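Local coordinates for catabolite control protein A (Lactococcus lactis, PDB 2O20) that probably acts as a global DNA-binding transcription regulator of carbon catabolite repression and activation, at residues Lys61-Val66 against Lys93-Leu98; Gly67-Thr72 against Ala99-Asp104; Lys107-Leu112 against Glu132-Ser137; Thr143-Val148 against Lys155-Val160. The protein carries 1 engineered substitution. All blocks are in the same frame, centred on the assembly; numbering follows the deposited sequence. Where two conformers were deposited one is given.

Overall arrangement
The four contacts lie in one half of the sugar-binding-protein-like part of the chain and are built on a single parallel sheet. Interactions 1 and 2, centres about 18 Å apart, are successive lengths of the same strand pair, 65-70 and 95-100, and their segments alternate along the chain; both reach the second subunit. Interaction 3 follows, pairing helices 105-118 and 132-141; its centre is about 11 Å from that of interaction 2, which it touches through Ile69 and Leu112. Interaction 4 comes last, joining strands 145-148 and 159-161, about 14 Å from interaction 3 between centres. They sample the dimer-facing edge of the sheet, its other side beyond strand 122-125, and the helical layer on one face.

Interaction 1 (Lys61-Val66 against Lys93-Leu98); sequences KRTTTV and KYNMIL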
loop_
_atom_site.group_PDB
_atom_site.type_symbol
_atom_site.label_atom_id
_atom_site.label_comp_id
_atom_site.label_asym_id
_atom_site.label_seq_id
_atom_site.Cartn_x
_atom_site.Cartn_y
_atom_site.Cartn_z
ATOM N N LYS D 61 -6.923 5.237 -35.867
ATOM C CA LYS D 61 -5.727 5.627 -35.145
ATOM C C LYS D 61 -5.497 4.661 -33.976
ATOM O O LYS D 61 -6.437 4.071 -33.432
ATOM C CB LYS D 61 -5.787 7.077 -34.641
ATOM C CG LYS D 61 -4.443 7.542 -34.065
ATOM C CD LYS D 61 -4.413 9.014 -33.739
ATOM C CE LYS D 61 -3.128 9.383 -33.008
ATOM N NZ LYS D 61 -3.167 10.775 -32.467
ATOM N N ARG D 62 -4.227 4.480 -33.638
ATOM C CA ARG D 62 -3.821 3.740 -32.458
ATOM C C ARG D 62 -4.739 4.073 -31.260
ATOM O O ARG D 62 -5.122 5.239 -31.056
ATOM C CB ARG D 62 -2.377 4.132 -32.128
ATOM C CG ARG D 62 -1.730 3.382 -30.972
ATOM C CD ARG D 62 -1.547 1.927 -31.313
ATOM N NE ARG D 62 -0.889 1.741 -32.612
ATOM C CZ ARG D 62 -0.750 0.563 -33.211
ATOM N NH1 ARG D 62 -1.215 -0.544 -32.630
ATOM N NH2 ARG D 62 -0.138 0.489 -34.390
ATOM N N THR D 63 -5.086 3.066 -30.461
ATOM C CA THR D 63 -5.807 3.329 -29.217
ATOM C C THR D 63 -5.036 4.332 -28.387
ATOM O O THR D 63 -3.823 4.209 -28.232
ATOM C CB THR D 63 -5.978 2.065 -28.368
ATOM O OG1 THR D 63 -6.657 1.079 -29.146
ATOM C CG2 THR D 63 -6.800 2.365 -27.103
ATOM N N THR D 64 -5.740 5.321 -27.858
ATOM C CA THR D 64 -5.119 6.316 -26.980
ATOM C C THR D 64 -4.414 5.650 -25.790
ATOM O O THR D 64 -4.945 4.696 -25.176
ATOM C CB THR D 64 -6.185 7.320 -26.510
ATOM O OG1 THR D 64 -6.620 8.083 -27.645
ATOM C CG2 THR D 64 -5.681 8.223 -25.419
ATOM N N THR D 65 -3.216 6.153 -25.494
ATOM C CA THR D 65 -2.331 5.531 -24.505
ATOM C C THR D 65 -1.877 6.621 -23.560
ATOM O O THR D 65 -1.327 7.632 -23.995
ATOM C CB THR D 65 -1.114 4.832 -25.154
ATOM O OG1 THR D 65 -1.561 3.770 -26.014
ATOM C CG2 THR D 65 -0.172 4.261 -24.099
ATOM N N VAL D 66 -2.128 6.375 -22.271
ATOM C CA VAL D 66 -1.742 7.233 -21.174
ATOM C C VAL D 66 -0.556 6.664 -20.372
ATOM O O VAL D 66 -0.602 5.512 -19.889
ATOM C CB VAL D 66 -2.943 7.579 -20.264
ATOM C CG1 VAL D 66 -3.877 8.545 -20.995
ATOM C CG2 VAL D 66 -3.716 6.350 -19.873
ATOM N N LYS D 93 -11.702 2.802 -22.756
ATOM C CA LYS D 93 -10.825 1.731 -23.213
ATOM C C LYS D 93 -9.431 2.205 -23.692
ATOM O O LYS D 93 -8.867 1.673 -24.650
ATOM C CB LYS D 93 -11.544 0.877 -24.263
ATOM C CG LYS D 93 -13.035 0.752 -24.005
ATOM C CD LYS D 93 -13.636 -0.649 -24.110
ATOM C CE LYS D 93 -13.240 -1.420 -25.328
ATOM N NZ LYS D 93 -14.006 -2.710 -25.453
ATOM N N TYR D 94 -8.883 3.211 -23.010
ATOM C CA TYR D 94 -7.518 3.688 -23.286
ATOM C C TYR D 94 -6.526 2.677 -22.702
ATOM O O TYR D 94 -6.848 1.966 -21.736
ATOM C CB TYR D 94 -7.231 5.057 -22.643
ATOM C CG TYR D 94 -8.075 6.226 -23.128
ATOM C CD1 TYR D 94 -8.739 6.204 -24.369
ATOM C CD2 TYR D 94 -8.166 7.390 -22.351
ATOM C CE1 TYR D 94 -9.492 7.297 -24.796
ATOM C CE2 TYR D 94 -8.918 8.478 -22.764
ATOM C CZ TYR D 94 -9.572 8.433 -23.979
ATOM O OH TYR D 94 -10.297 9.526 -24.333
ATOM N N ASN D 95 -5.331 2.619 -23.260
ATOM C CA ASN D 95 -4.244 1.834 -22.652
ATOM C C ASN D 95 -3.585 2.647 -21.547
ATOM O O ASN D 95 -3.430 3.861 -21.668
ATOM C CB ASN D 95 -3.183 1.439 -23.692
ATOM C CG ASN D 95 -3.743 0.645 -24.846
ATOM O OD1 ASN D 95 -3.408 0.916 -26.002
ATOM N ND2 ASN D 95 -4.562 -0.336 -24.553
ATOM N N MET D 96 -3.186 1.977 -20.465
ATOM C CA MET D 96 -2.510 2.608 -19.315
ATOM C C MET D 96 -1.118 1.975 -19.167
ATOM O O MET D 96 -1.013 0.750 -19.161
ATOM C CB MET D 96 -3.270 2.297 -18.017
ATOM C CG MET D 96 -4.591 3.007 -17.831
ATOM S SD MET D 96 -4.362 4.609 -17.074
ATOM C CE MET D 96 -3.647 4.105 -15.503
ATOM N N ILE D 97 -0.076 2.794 -19.039
ATOM C CA ILE D 97 1.273 2.305 -18.753
ATOM C C ILE D 97 1.710 2.922 -17.440
ATOM O O ILE D 97 1.687 4.152 -17.293
ATOM C CB ILE D 97 2.306 2.689 -19.861
ATOM C CG1 ILE D 97 1.894 2.145 -21.236
ATOM C CG2 ILE D 97 3.718 2.182 -19.488
ATOM C CD1 ILE D 97 2.719 2.700 -22.408
ATOM N N LEU D 98 2.106 2.103 -16.470
ATOM C CA LEU D 98 2.556 2.647 -15.202
ATOM C C LEU D 98 4.071 2.490 -15.070
ATOM O O LEU D 98 4.614 1.431 -15.368
ATOM C CB LEU D 98 1.870 1.937 -14.023
ATOM C CG LEU D 98 0.338 1.812 -13.976
ATOM C CD1 LEU D 98 -0.059 1.079 -12.708
ATOM C CD2 LEU D 98 -0.361 3.147 -14.032
#
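Asn95 O accepts the backbone N-H of Val66 at 2.9 Å in an almost straight bond (175° at the hydrogen) and also meets the CA-H of Thr65, with 3.5 Å from Thr65 CA to Asn95 O. Two further backbone bonds, Asn95 N to Thr64 O and Ile97 N to Val66 O, fix the parallel register of Thr65 beside Asn95 and Val66 beside Met96. Just before the paired strands, Thr64 and Tyr94 run side by side, pointing the same way. Thr64 CG2, anti to the backbone N (OG1 at chi1 -67°), sits over the middle of the Tyr94 ring, 3.8 Å from its centroid: a CH-pi contact with one face of the ring. Without the ring, as with an alanine at Tyr94, the Thr64 methyl would probably lose its aromatic partner and a gap would open toward Thr306 of helix 294-309. On the sheet face of Thr65, CG2 of that residue packs against Ile97 CD1 at 3.7 Å, while Thr65 OG1 donates to Thr63 O at 3.2 Å. Met96 turns to the other face and rests on Val85 and Ala89. Lys93, with positive phi, ends helix 76-91 in a Schellman motif and turns the chain into strand 95-100. Strand 65-70, helix 76-91 and strand 95-100 thus form a beta-alpha-beta crossover, the building unit of the Rossmann-like subdomains in LacI-family proteins.

Interaction 2 (Gly67-Thr72 against Ala99-Asp104); sequences GVILPT and ANSDND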
loop_
_atom_site.group_PDB
_atom_site.type_symbol
_atom_site.label_atom_id
_atom_site.label_comp_id
_atom_site.label_asym_id
_atom_site.label_seq_id
_atom_site.Cartn_x
_atom_site.Cartn_y
_atom_site.Cartn_z
ATOM N N GLY D 67 0.492 7.481 -20.287
ATOM C CA GLY D 67 1.674 7.220 -19.442
ATOM C C GLY D 67 1.473 7.794 -18.045
ATOM O O GLY D 67 1.167 8.974 -17.889
ATOM N N VAL D 68 1.692 6.969 -17.020
ATOM C CA VAL D 68 1.570 7.418 -15.611
ATOM C C VAL D 68 2.865 7.132 -14.870
ATOM O O VAL D 68 3.289 5.982 -14.753
ATOM C CB VAL D 68 0.395 6.703 -14.873
ATOM C CG1 VAL D 68 0.195 7.269 -13.474
ATOM C CG2 VAL D 68 -0.905 6.788 -15.689
ATOM N N ILE D 69 3.459 8.189 -14.338
ATOM C CA ILE D 69 4.714 8.124 -13.602
ATOM C C ILE D 69 4.403 8.399 -12.151
ATOM O O ILE D 69 3.745 9.390 -11.846
ATOM C CB ILE D 69 5.719 9.182 -14.072
ATOM C CG1 ILE D 69 5.867 9.084 -15.579
ATOM C CG2 ILE D 69 7.075 8.976 -13.327
ATOM C CD1 ILE D 69 6.717 10.113 -16.204
ATOM N N LEU D 70 4.867 7.507 -11.276
ATOM C CA LEU D 70 4.708 7.681 -9.822
ATOM C C LEU D 70 5.964 7.160 -9.151
ATOM O O LEU D 70 6.659 6.335 -9.741
ATOM C CB LEU D 70 3.462 6.931 -9.292
ATOM C CG LEU D 70 3.393 5.402 -9.440
ATOM C CD1 LEU D 70 2.324 4.792 -8.465
ATOM C CD2 LEU D 70 3.079 4.941 -10.859
ATOM N N PRO D 71 6.307 7.691 -7.962
ATOM C CA PRO D 71 7.522 7.201 -7.283
ATOM C C PRO D 71 7.516 5.676 -7.086
ATOM O O PRO D 71 8.457 4.982 -7.475
ATOM C CB PRO D 71 7.455 7.936 -5.952
ATOM C CG PRO D 71 6.839 9.211 -6.314
ATOM C CD PRO D 71 5.745 8.838 -7.237
ATOM N N THR D 72 6.447 5.155 -6.496
ATOM C CA THR D 72 6.337 3.702 -6.317
ATOM C C THR D 72 4.900 3.263 -6.071
ATOM O O THR D 72 4.113 3.945 -5.421
ATOM C CB THR D 72 7.258 3.173 -5.160
ATOM O OG1 THR D 72 7.110 1.754 -4.999
ATOM C CG2 THR D 72 6.939 3.869 -3.860
ATOM N N ALA D 99 4.738 3.524 -14.581
ATOM C CA ALA D 99 6.185 3.463 -14.413
ATOM C C ALA D 99 6.564 3.970 -13.028
ATOM O O ALA D 99 6.056 4.995 -12.585
ATOM C CB ALA D 99 6.840 4.276 -15.462
ATOM N N ASN D 100 7.464 3.252 -12.359
ATOM C CA ASN D 100 7.969 3.652 -11.047
ATOM C C ASN D 100 9.254 4.452 -11.214
ATOM O O ASN D 100 10.197 3.982 -11.865
ATOM C CB ASN D 100 8.301 2.416 -10.200
ATOM C CG ASN D 100 7.069 1.564 -9.883
ATOM O OD1 ASN D 100 6.117 2.015 -9.214
ATOM N ND2 ASN D 100 7.074 0.334 -10.382
ATOM N N SER D 101 9.300 5.635 -10.606
ATOM C CA SER D 101 10.456 6.530 -10.691
ATOM C C SER D 101 11.341 6.537 -9.442
ATOM O O SER D 101 12.454 7.050 -9.514
ATOM C CB SER D 101 9.978 7.958 -10.888
ATOM O OG SER D 101 9.458 8.492 -9.673
ATOM N N ASP D 102 10.816 6.035 -8.313
ATOM C CA ASP D 102 11.479 6.097 -6.999
ATOM C C ASP D 102 11.897 7.534 -6.635
ATOM O O ASP D 102 12.849 7.738 -5.873
ATOM C CB ASP D 102 12.682 5.138 -6.941
ATOM C CG ASP D 102 12.272 3.683 -7.132
ATOM O OD1 ASP D 102 11.421 3.200 -6.353
ATOM O OD2 ASP D 102 12.765 3.039 -8.072
ATOM N N ASN D 103 11.180 8.517 -7.192
ATOM C CA ASN D 103 11.564 9.928 -7.064
ATOM C C ASN D 103 13.013 10.296 -7.447
ATOM O O ASN D 103 13.607 11.224 -6.872
ATOM C CB ASN D 103 11.296 10.375 -5.628
ATOM C CG ASN D 103 9.927 10.917 -5.445
ATOM O OD1 ASN D 103 9.293 10.620 -4.454
ATOM N ND2 ASN D 103 9.461 11.747 -6.386
ATOM N N ASP D 104 13.580 9.548 -8.388
ATOM C CA ASP D 104 14.954 9.739 -8.868
ATOM C C ASP D 104 14.869 10.438 -10.240
ATOM O O ASP D 104 14.274 9.904 -11.160
ATOM C CB ASP D 104 15.622 8.351 -8.973
ATOM C CG ASP D 104 17.064 8.389 -9.490
ATOM O OD1 ASP D 104 17.851 7.508 -9.081
ATOM O OD2 ASP D 104 17.434 9.249 -10.307
#
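Pro71 and the side chain of Asn103 cross at a slant, ring against amide, with 3.6 Å from Pro71 CG to Asn103 CG. Between them and the sheet, Ser101 turns its hydroxyl over Pro71: OG stands between its own N and C (chi1 75°), which brings Ser101 OG to 3.3 Å from Pro71 CA. Ser101 CB faces the CG2 branch of Ile69. OG also accepts the backbone N-H of Asn103 at 3.0 Å, an ST turn within the type I' turn Ser101-Asp104. Replacing Ser101 by an alanine would probably leave Asn103 N without this acceptor and let the turn shift against Pro71. On the sheet face of Leu70 and Asn100, Leu70 brings CD2 to 3.4 Å from Ala99 O, and Asn100 lays OD1 against Thr72 CA while that oxygen also accepts from Ile73 N. Backbone bonds join Ala99 N to Val68 O, Leu70 N to Ala99 O and Ser101 N to Leu70 O. Beyond the strands, Asp102 N reaches Pro71 O at 2.7 Å, in the carbonyl plane and on a lone pair, so pairing carries on where the strands have ended. The Asp102 carboxylate is shared between Lys107 and Arg83 of the second subunit; Thr72 OG1, hydrogen-bonded to Thr74 OG1, also takes that arginine. Apolar contact is slight here; backbone hydrogen bonds hold the strands and turn together, while Asp102 and Thr72 carry the contact to Arg83 of the second subunit.

Interaction 3 (Lys107-Leu112 against Glu132-Ser137); sequences KEEKVL and EKIRTS
Apolar contact between Leu112 and Ile134 leads this helix pair: the two side chains cross at about a right angle, and Leu112 CD1 comes to 3.4 Å from Ile134 CG2, tighter than usual for two methyls. The same Leu112 methyl also brushes Ser137 CB. The other branch of Ile134 is bent at both torsions (chi1 -48°, chi2 -57°), which carries CD1 across to the neighbouring helix. There Ile134 CD1 lodges against two glutamate stems, 3.6 Å from Glu108 CB and 3.5 Å from Glu109 CG, so the acids contribute their hydrocarbon parts to the packing. Electrostatics come second. Glu109 slants across Lys133 and sets its carboxylate beside the lysine chain, while 4.0 Å separates Glu109 OE1 from Lys133 NZ, beyond a salt bridge; the attraction is probably modest. No hydrogen bond joins the two segments. Polar groups are served instead on their own helix or from outside: Arg135 pairs with Glu132 and Asp152, while buried Glu108 bonds the hydroxyl of Tyr125 through OE2. The short axes approach to 9.8 Å and run nearly parallel, 12° apart, and Leu112 reaches on to Ile69 of the sheet. Neighbouring parallel helices laid over one face of a parallel sheet are characteristic of the layered alpha/beta fold of periplasmic-binding-protein-like domains.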
loop_
_atom_site.group_PDB
_atom_site.type_symbol
_atom_site.label_atom_id
_atom_site.label_comp_id
_atom_site.label_asym_id
_atom_site.label_seq_id
_atom_site.Cartn_x
_atom_site.Cartn_y
_atom_site.Cartn_z
ATOM N N LYS D 107 15.883 8.510 -13.271
ATOM C CA LYS D 107 14.874 7.497 -13.546
ATOM C C LYS D 107 13.661 8.153 -14.222
ATOM O O LYS D 107 13.115 7.622 -15.170
ATOM C CB LYS D 107 14.493 6.793 -12.239
ATOM C CG LYS D 107 14.173 5.299 -12.350
ATOM C CD LYS D 107 14.193 4.603 -10.946
ATOM C CE LYS D 107 15.413 3.724 -10.729
ATOM N NZ LYS D 107 15.579 3.264 -9.290
ATOM N N GLU D 108 13.273 9.329 -13.742
ATOM C CA GLU D 108 12.189 10.098 -14.366
ATOM C C GLU D 108 12.508 10.428 -15.833
ATOM O O GLU D 108 11.644 10.261 -16.698
ATOM C CB GLU D 108 11.888 11.369 -13.570
ATOM C CG GLU D 108 11.220 11.076 -12.223
ATOM C CD GLU D 108 11.069 12.293 -11.340
ATOM O OE1 GLU D 108 11.844 13.274 -11.518
ATOM O OE2 GLU D 108 10.191 12.253 -10.437
ATOM N N GLU D 109 13.744 10.865 -16.112
ATOM C CA GLU D 109 14.154 11.189 -17.488
ATOM C C GLU D 109 14.098 9.988 -18.412
ATOM O O GLU D 109 13.665 10.108 -19.549
ATOM C CB GLU D 109 15.592 11.748 -17.534
ATOM C CG GLU D 109 15.687 13.217 -17.212
ATOM C CD GLU D 109 17.096 13.734 -17.391
ATOM O OE1 GLU D 109 17.809 13.880 -16.375
ATOM O OE2 GLU D 109 17.492 13.963 -18.551
ATOM N N LYS D 110 14.576 8.846 -17.939
ATOM C CA LYS D 110 14.527 7.617 -18.719
ATOM C C LYS D 110 13.072 7.206 -19.001
ATOM O O LYS D 110 12.739 6.841 -20.121
ATOM C CB LYS D 110 15.281 6.494 -18.004
ATOM C CG LYS D 110 16.782 6.720 -17.976
ATOM C CD LYS D 110 17.536 5.679 -17.159
ATOM C CE LYS D 110 17.490 4.302 -17.811
ATOM N NZ LYS D 110 18.436 3.369 -17.139
ATOM N N VAL D 111 12.217 7.294 -17.985
ATOM C CA VAL D 111 10.786 6.947 -18.139
ATOM C C VAL D 111 10.127 7.785 -19.251
ATOM O O VAL D 111 9.479 7.234 -20.155
ATOM C CB VAL D 111 10.016 7.071 -16.794
ATOM C CG1 VAL D 111 8.509 7.003 -17.012
ATOM C CG2 VAL D 111 10.464 5.970 -15.825
ATOM N N LEU D 112 10.312 9.102 -19.206
ATOM C CA LEU D 112 9.821 9.993 -20.276
ATOM C C LEU D 112 10.356 9.683 -21.681
ATOM O O LEU D 112 9.631 9.813 -22.667
ATOM C CB LEU D 112 10.122 11.451 -19.956
ATOM C CG LEU D 112 9.420 12.070 -18.758
ATOM C CD1 LEU D 112 9.806 13.541 -18.681
ATOM C CD2 LEU D 112 7.923 11.932 -18.856
ATOM N N GLU D 132 13.512 20.688 -13.667
ATOM C CA GLU D 132 13.665 21.515 -14.862
ATOM C C GLU D 132 14.090 20.708 -16.088
ATOM O O GLU D 132 13.714 21.047 -17.212
ATOM C CB GLU D 132 14.684 22.637 -14.599
ATOM C CG GLU D 132 14.695 23.749 -15.639
ATOM C CD GLU D 132 13.376 24.512 -15.687
ATOM O OE1 GLU D 132 13.083 25.243 -14.714
ATOM O OE2 GLU D 132 12.629 24.367 -16.691
ATOM N N LYS D 133 14.898 19.666 -15.867
ATOM C CA LYS D 133 15.235 18.699 -16.918
ATOM C C LYS D 133 13.934 18.078 -17.439
ATOM O O LYS D 133 13.667 18.087 -18.643
ATOM C CB LYS D 133 16.149 17.586 -16.384
ATOM C CG LYS D 133 17.547 18.033 -15.930
ATOM C CD LYS D 133 18.486 16.823 -15.810
ATOM C CE LYS D 133 19.883 17.197 -15.340
ATOM N NZ LYS D 133 20.951 16.335 -15.965
ATOM N N ILE D 134 13.125 17.583 -16.501
ATOM C CA ILE D 134 11.834 16.933 -16.796
ATOM C C ILE D 134 10.864 17.940 -17.454
ATOM O O ILE D 134 10.276 17.661 -18.499
ATOM C CB ILE D 134 11.192 16.326 -15.495
ATOM C CG1 ILE D 134 12.197 15.501 -14.671
ATOM C CG2 ILE D 134 10.001 15.437 -15.814
ATOM C CD1 ILE D 134 12.883 14.342 -15.405
ATOM N N ARG D 135 10.718 19.122 -16.851
ATOM C CA ARG D 135 9.839 20.159 -17.400
ATOM C C ARG D 135 10.183 20.500 -18.853
ATOM O O ARG D 135 9.291 20.692 -19.679
ATOM C CB ARG D 135 9.886 21.436 -16.550
ATOM C CG ARG D 135 8.903 22.512 -17.029
ATOM C CD ARG D 135 9.191 23.896 -16.468
ATOM N NE ARG D 135 8.754 23.988 -15.080
ATOM C CZ ARG D 135 9.526 23.763 -14.017
ATOM N NH1 ARG D 135 10.809 23.447 -14.153
ATOM N NH2 ARG D 135 9.006 23.869 -12.798
ATOM N N THR D 136 11.471 20.606 -19.156
ATOM C CA THR D 136 11.902 20.916 -20.521
ATOM C C THR D 136 11.705 19.710 -21.452
ATOM O O THR D 136 11.289 19.875 -22.600
ATOM C CB THR D 136 13.376 21.377 -20.571
ATOM O OG1 THR D 136 13.559 22.495 -19.693
ATOM C CG2 THR D 136 13.765 21.772 -21.994
ATOM N N SER D 137 12.021 18.514 -20.955
ATOM C CA SER D 137 11.706 17.271 -21.665
ATOM C C SER D 137 10.255 17.316 -22.146
ATOM O O SER D 137 9.990 17.122 -23.326
ATOM C CB SER D 137 11.938 16.049 -20.766
ATOM O OG SER D 137 13.243 16.057 -20.205
#

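Interaction 4 (Thr143-Val148 against Lys155-Val160); sequences TPVVLV and KEIPSV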
loop_
_atom_site.group_PDB
_atom_site.type_symbol
_atom_site.label_atom_id
_atom_site.label_comp_id
_atom_site.label_asym_id
_atom_site.label_seq_id
_atom_site.Cartn_x
_atom_site.Cartn_y
_atom_site.Cartn_z
ATOM N N THR D 143 3.812 16.735 -25.291
ATOM C CA THR D 143 2.753 15.823 -24.859
ATOM C C THR D 143 1.809 16.524 -23.878
ATOM O O THR D 143 2.272 17.185 -22.957
ATOM C CB THR D 143 3.347 14.623 -24.096
ATOM O OG1 THR D 143 4.618 14.250 -24.654
ATOM C CG2 THR D 143 2.389 13.449 -24.110
ATOM N N PRO D 144 0.488 16.356 -24.037
ATOM C CA PRO D 144 -0.391 16.751 -22.929
ATOM C C PRO D 144 -0.006 16.065 -21.596
ATOM O O PRO D 144 0.291 14.875 -21.569
ATOM C CB PRO D 144 -1.778 16.303 -23.414
ATOM C CG PRO D 144 -1.666 16.273 -24.870
ATOM C CD PRO D 144 -0.286 15.843 -25.178
ATOM N N VAL D 145 0.054 16.858 -20.530
ATOM C CA VAL D 145 0.468 16.383 -19.201
ATOM C C VAL D 145 -0.355 17.089 -18.112
ATOM O O VAL D 145 -0.715 18.277 -18.248
ATOM C CB VAL D 145 2.007 16.602 -18.991
ATOM C CG1 VAL D 145 2.386 18.013 -19.330
ATOM C CG2 VAL D 145 2.451 16.273 -17.581
ATOM N N VAL D 146 -0.712 16.336 -17.081
ATOM C CA VAL D 146 -1.359 16.872 -15.885
ATOM C C VAL D 146 -0.555 16.382 -14.654
ATOM O O VAL D 146 -0.192 15.214 -14.578
ATOM C CB VAL D 146 -2.808 16.400 -15.763
ATOM C CG1 VAL D 146 -3.503 17.069 -14.541
ATOM C CG2 VAL D 146 -3.569 16.708 -17.065
ATOM N N LEU D 147 -0.285 17.293 -13.722
ATOM C CA LEU D 147 0.376 16.974 -12.442
ATOM C C LEU D 147 -0.676 16.702 -11.367
ATOM O O LEU D 147 -1.709 17.382 -11.332
ATOM C CB LEU D 147 1.279 18.142 -12.013
ATOM C CG LEU D 147 2.172 18.821 -13.072
ATOM C CD1 LEU D 147 2.864 20.020 -12.481
ATOM C CD2 LEU D 147 3.210 17.871 -13.711
ATOM N N VAL D 148 -0.429 15.717 -10.500
ATOM C CA VAL D 148 -1.298 15.421 -9.355
ATOM C C VAL D 148 -0.465 15.368 -8.062
ATOM O O VAL D 148 0.537 14.638 -7.992
ATOM C CB VAL D 148 -2.068 14.078 -9.516
ATOM C CG1 VAL D 148 -3.162 13.958 -8.437
ATOM C CG2 VAL D 148 -2.663 13.932 -10.947
ATOM N N LYS D 155 2.996 27.863 -12.903
ATOM C CA LYS D 155 1.542 27.634 -12.922
ATOM C C LYS D 155 0.979 27.640 -14.335
ATOM O O LYS D 155 -0.149 28.064 -14.551
ATOM C CB LYS D 155 0.783 28.643 -12.032
ATOM C CG LYS D 155 1.146 28.591 -10.546
ATOM C CD LYS D 155 0.508 27.396 -9.834
ATOM C CE LYS D 155 -0.989 27.632 -9.563
ATOM N NZ LYS D 155 -1.665 26.440 -8.987
ATOM N N GLU D 156 1.757 27.150 -15.294
ATOM C CA GLU D 156 1.253 26.937 -16.655
ATOM C C GLU D 156 0.819 25.468 -16.872
ATOM O O GLU D 156 -0.163 25.195 -17.560
ATOM C CB GLU D 156 2.284 27.412 -17.709
ATOM C CG GLU D 156 3.474 26.461 -18.013
ATOM C CD GLU D 156 4.796 26.902 -17.406
ATOM O OE1 GLU D 156 5.125 28.104 -17.528
ATOM O OE2 GLU D 156 5.516 26.043 -16.826
ATOM N N ILE D 157 1.533 24.528 -16.257
ATOM C CA ILE D 157 1.248 23.109 -16.458
ATOM C C ILE D 157 -0.013 22.757 -15.659
ATOM O O ILE D 157 -0.100 23.087 -14.484
ATOM C CB ILE D 157 2.420 22.227 -16.020
ATOM C CG1 ILE D 157 3.687 22.619 -16.787
ATOM C CG2 ILE D 157 2.109 20.745 -16.251
ATOM C CD1 ILE D 157 4.954 22.023 -16.219
ATOM N N PRO D 158 -1.001 22.103 -16.307
ATOM C CA PRO D 158 -2.192 21.661 -15.559
ATOM C C PRO D 158 -1.882 20.838 -14.296
ATOM O O PRO D 158 -0.945 20.040 -14.285
ATOM C CB PRO D 158 -2.974 20.857 -16.602
ATOM C CG PRO D 158 -2.563 21.468 -17.908
ATOM C CD PRO D 158 -1.110 21.770 -17.739
ATOM N N SER D 159 -2.676 21.034 -13.246
ATOM C CA SER D 159 -2.474 20.327 -11.972
ATOM C C SER D 159 -3.770 20.163 -11.169
ATOM O O SER D 159 -4.716 20.925 -11.332
ATOM C CB SER D 159 -1.403 21.026 -11.119
ATOM O OG SER D 159 -1.889 22.181 -10.452
ATOM N N VAL D 160 -3.810 19.120 -10.359
ATOM C CA VAL D 160 -4.911 18.858 -9.435
ATOM C C VAL D 160 -4.331 18.584 -8.035
ATOM O O VAL D 160 -3.499 17.680 -7.861
ATOM C CB VAL D 160 -5.770 17.682 -9.899
ATOM C CG1 VAL D 160 -7.055 17.561 -9.015
ATOM C CG2 VAL D 160 -6.135 17.854 -11.356
#
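Leu147 is held through both its N-H and its C=O by the neighbouring strand: the N-H meets Pro158 O at 2.9 Å, practically straight at 177°, and the carbonyl takes Val160 N. A CA-H approaches that carbonyl too, Ser159 CA lying 3.1 Å from Leu147 O. On the face carrying Leu147, Ile157 CG2 sits against Leu147 CG at 3.7 Å and reaches Val145 CG1; this methyl is anti to the isoleucine N (CG1 at chi1 -58°), which directs it at the two side chains. Pro158 sets its CB-CG-CD edge in front of the Val145 oxygen, Pro158 CD being 3.6 Å from Val145 O. On the other face, Val146 CG1 and Val160 CG2 meet loosely at 4.2 Å. Farther out, Asp152 accepts from Ile157 N, and Gln318 takes up both Ile157 O and the hydroxyl of Ser159. Strand 122-125 bonds the far edge of 145-148, and Leu305 covers Val146. Both are parallel strands of the central periplasmic-binding-protein-like sheet, joined by a short link without a helix. Backbone polarity is met by strand partners and by Asp152 and Gln318; across the pair Val145, Val146, Leu147, Ile157 and Val160 meet by apolar contact, Ser159 being the polar exception.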